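Local coordinates for protein dihydroneopterin triphosphate diphosphatase (Escherichia coli O157:H7, PDB 5U7F) that probably hydrolyses dihydroneopterin triphosphate to the monophosphate and pyrophosphate for folate biosynthesis, using divalent metal ions as a Nudix hydrolase, at residues A[61-66]-A[105-110]. Numbering follows the deposited sequence.
Sequences VTIDVV and LALPHE
Where the chain leaves the helix of the Nudix box, Ile63 and Val65 pack against Leu107 and Leu105 at the end of strand 97-107, joining the connection behind the catalytic helix to the central sheet of the Nudix fold. Ile63 and Leu107 reach toward each other and meet tip to tip, with CD1 of Ile63 3.8 Å from CD1 of Leu107. Their backbones stay well apart, the CA atoms of Ile63 and Leu107 lying 9.9 Å from each other, so long branched side chains suit both places. In Ile63, CG1 stands anti to the carbonyl carbon (chi1 -69°), and the extended second torsion carries CD1 on to Leu107. Two residues on, the shorter Val65 offers CG2 to CD2 of Leu105 at 4.2 Å, a looser touch. No hydrogen bond crosses between the segments; the four buried aliphatic side chains meet through apolar contact alone.

Thr62 turns the chain out of the helix with a positive phi of 52°, and its OG1 is hydrogen-bonded to the carbonyl O of Val114. Asp64 suits the more open side of the connection: its OD1 accepts a weak hydrogen bond from the backbone N of Val66.

Val57 of helix 49-61 touches both Ile63 and Leu105, and Leu70, ahead of strand 72-82, touches both Ile63 and Leu107. Within the sheet, backbone hydrogen bonds tie Leu105 and Leu107 to Tyr17 of the parallel strand 10-18, while Leu107 also packs on Trp123 of strand 118-125.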
loop_
_atom_site.group_PDB
_atom_site.type_symbol
_atom_site.label_atom_id
_atom_site.label_comp_id
_atom_site.label_asym_id
_atom_site.label_seq_id
_atom_site.Cartn_x
_atom_site.Cartn_y
_atom_site.Cartn_z
ATOM N N VAL A 61 0.740 5.731 -8.082
ATOM C CA VAL A 61 1.000 4.950 -9.271
ATOM C C VAL A 61 0.172 5.424 -10.462
ATOM O O VAL A 61 0.092 4.718 -11.453
ATOM C CB VAL A 61 0.770 3.450 -9.025
ATOM C CG1 VAL A 61 1.731 2.956 -7.939
ATOM C CG2 VAL A 61 -0.675 3.156 -8.645
ATOM N N THR A 62 -0.387 6.632 -10.378
ATOM C CA THR A 62 -1.101 7.252 -11.510
ATOM C C THR A 62 -2.181 6.359 -12.141
ATOM O O THR A 62 -2.369 6.351 -13.354
ATOM C CB THR A 62 -0.114 7.669 -12.632
ATOM O OG1 THR A 62 1.166 8.005 -12.068
ATOM C CG2 THR A 62 -0.681 8.865 -13.385
ATOM N N ILE A 63 -2.873 5.591 -11.311
ATOM C CA ILE A 63 -3.990 4.778 -11.758
ATOM C C ILE A 63 -5.240 5.431 -11.211
ATOM O O ILE A 63 -5.371 5.589 -10.010
ATOM C CB ILE A 63 -3.863 3.309 -11.280
ATOM C CG1 ILE A 63 -2.697 2.653 -12.008
ATOM C CG2 ILE A 63 -5.179 2.539 -11.498
ATOM C CD1 ILE A 63 -2.452 1.175 -11.709
ATOM N N ASP A 64 -6.130 5.865 -12.098
ATOM C CA ASP A 64 -7.394 6.453 -11.695
ATOM C C ASP A 64 -8.492 5.391 -11.726
ATOM O O ASP A 64 -8.824 4.861 -12.784
ATOM C CB ASP A 64 -7.762 7.619 -12.606
ATOM C CG ASP A 64 -8.977 8.374 -12.119
ATOM O OD1 ASP A 64 -9.803 7.786 -11.376
ATOM O OD2 ASP A 64 -9.112 9.563 -12.481
ATOM N N VAL A 65 -9.075 5.112 -10.565
ATOM C CA VAL A 65 -9.943 3.935 -10.410
ATOM C C VAL A 65 -11.368 4.201 -10.894
ATOM O O VAL A 65 -12.050 3.296 -11.375
ATOM C CB VAL A 65 -9.972 3.463 -8.913
ATOM C CG1 VAL A 65 -11.060 2.433 -8.670
ATOM C CG2 VAL A 65 -8.626 2.882 -8.513
ATOM N N VAL A 66 -11.831 5.434 -10.738
ATOM C CA VAL A 66 -13.170 5.800 -11.191
ATOM C C VAL A 66 -13.229 5.769 -12.705
ATOM O O VAL A 66 -14.085 5.105 -13.293
ATOM C CB VAL A 66 -13.574 7.201 -10.700
ATOM C CG1 VAL A 66 -14.956 7.611 -11.253
ATOM C CG2 VAL A 66 -13.549 7.235 -9.193
ATOM N N LEU A 105 -6.728 -4.239 -5.029
ATOM C CA LEU A 105 -7.041 -3.706 -6.351
ATOM C C LEU A 105 -6.475 -4.633 -7.417
ATOM O O LEU A 105 -5.269 -4.807 -7.555
ATOM C CB LEU A 105 -6.507 -2.282 -6.527
ATOM C CG LEU A 105 -6.657 -1.694 -7.937
ATOM C CD1 LEU A 105 -8.134 -1.578 -8.305
ATOM C CD2 LEU A 105 -5.966 -0.360 -8.056
ATOM N N ALA A 106 -7.393 -5.227 -8.172
ATOM C CA ALA A 106 -7.066 -6.189 -9.201
ATOM C C ALA A 106 -7.029 -5.448 -10.526
ATOM O O ALA A 106 -8.018 -4.844 -10.900
ATOM C CB ALA A 106 -8.095 -7.300 -9.226
ATOM N N LEU A 107 -5.872 -5.432 -11.186
ATOM C CA LEU A 107 -5.790 -4.942 -12.549
ATOM C C LEU A 107 -5.954 -6.132 -13.480
ATOM O O LEU A 107 -5.656 -7.268 -13.101
ATOM C CB LEU A 107 -4.466 -4.240 -12.813
ATOM C CG LEU A 107 -4.114 -3.125 -11.827
ATOM C CD1 LEU A 107 -2.752 -2.548 -12.174
ATOM C CD2 LEU A 107 -5.178 -2.028 -11.795
ATOM N N PRO A 108 -6.435 -5.891 -14.703
ATOM C CA PRO A 108 -6.619 -7.064 -15.558
ATOM C C PRO A 108 -5.314 -7.696 -16.014
ATOM O O PRO A 108 -5.259 -8.918 -16.174
ATOM C CB PRO A 108 -7.413 -6.512 -16.758
ATOM C CG PRO A 108 -7.247 -5.043 -16.713
ATOM C CD PRO A 108 -7.048 -4.679 -15.274
ATOM N N HIS A 109 -4.279 -6.875 -16.172
ATOM C CA HIS A 109 -2.963 -7.315 -16.618
ATOM C C HIS A 109 -1.879 -6.527 -15.882
ATOM O O HIS A 109 -2.129 -5.426 -15.390
ATOM C CB HIS A 109 -2.776 -7.106 -18.134
ATOM C CG HIS A 109 -3.822 -7.770 -18.989
ATOM N ND1 HIS A 109 -3.762 -9.099 -19.347
ATOM C CD2 HIS A 109 -4.951 -7.279 -19.556
ATOM C CE1 HIS A 109 -4.807 -9.400 -20.101
ATOM N NE2 HIS A 109 -5.547 -8.314 -20.241
ATOM N N GLU A 110 -0.676 -7.074 -15.839
ATOM C CA GLU A 110 0.484 -6.283 -15.438
ATOM C C GLU A 110 0.534 -5.098 -16.402
ATOM O O GLU A 110 0.064 -5.199 -17.548
ATOM C CB GLU A 110 1.775 -7.116 -15.462
ATOM C CG GLU A 110 1.664 -8.334 -14.560
ATOM C CD GLU A 110 2.890 -9.204 -14.547
ATOM O OE1 GLU A 110 3.939 -8.800 -15.086
ATOM O OE2 GLU A 110 2.803 -10.316 -13.984
#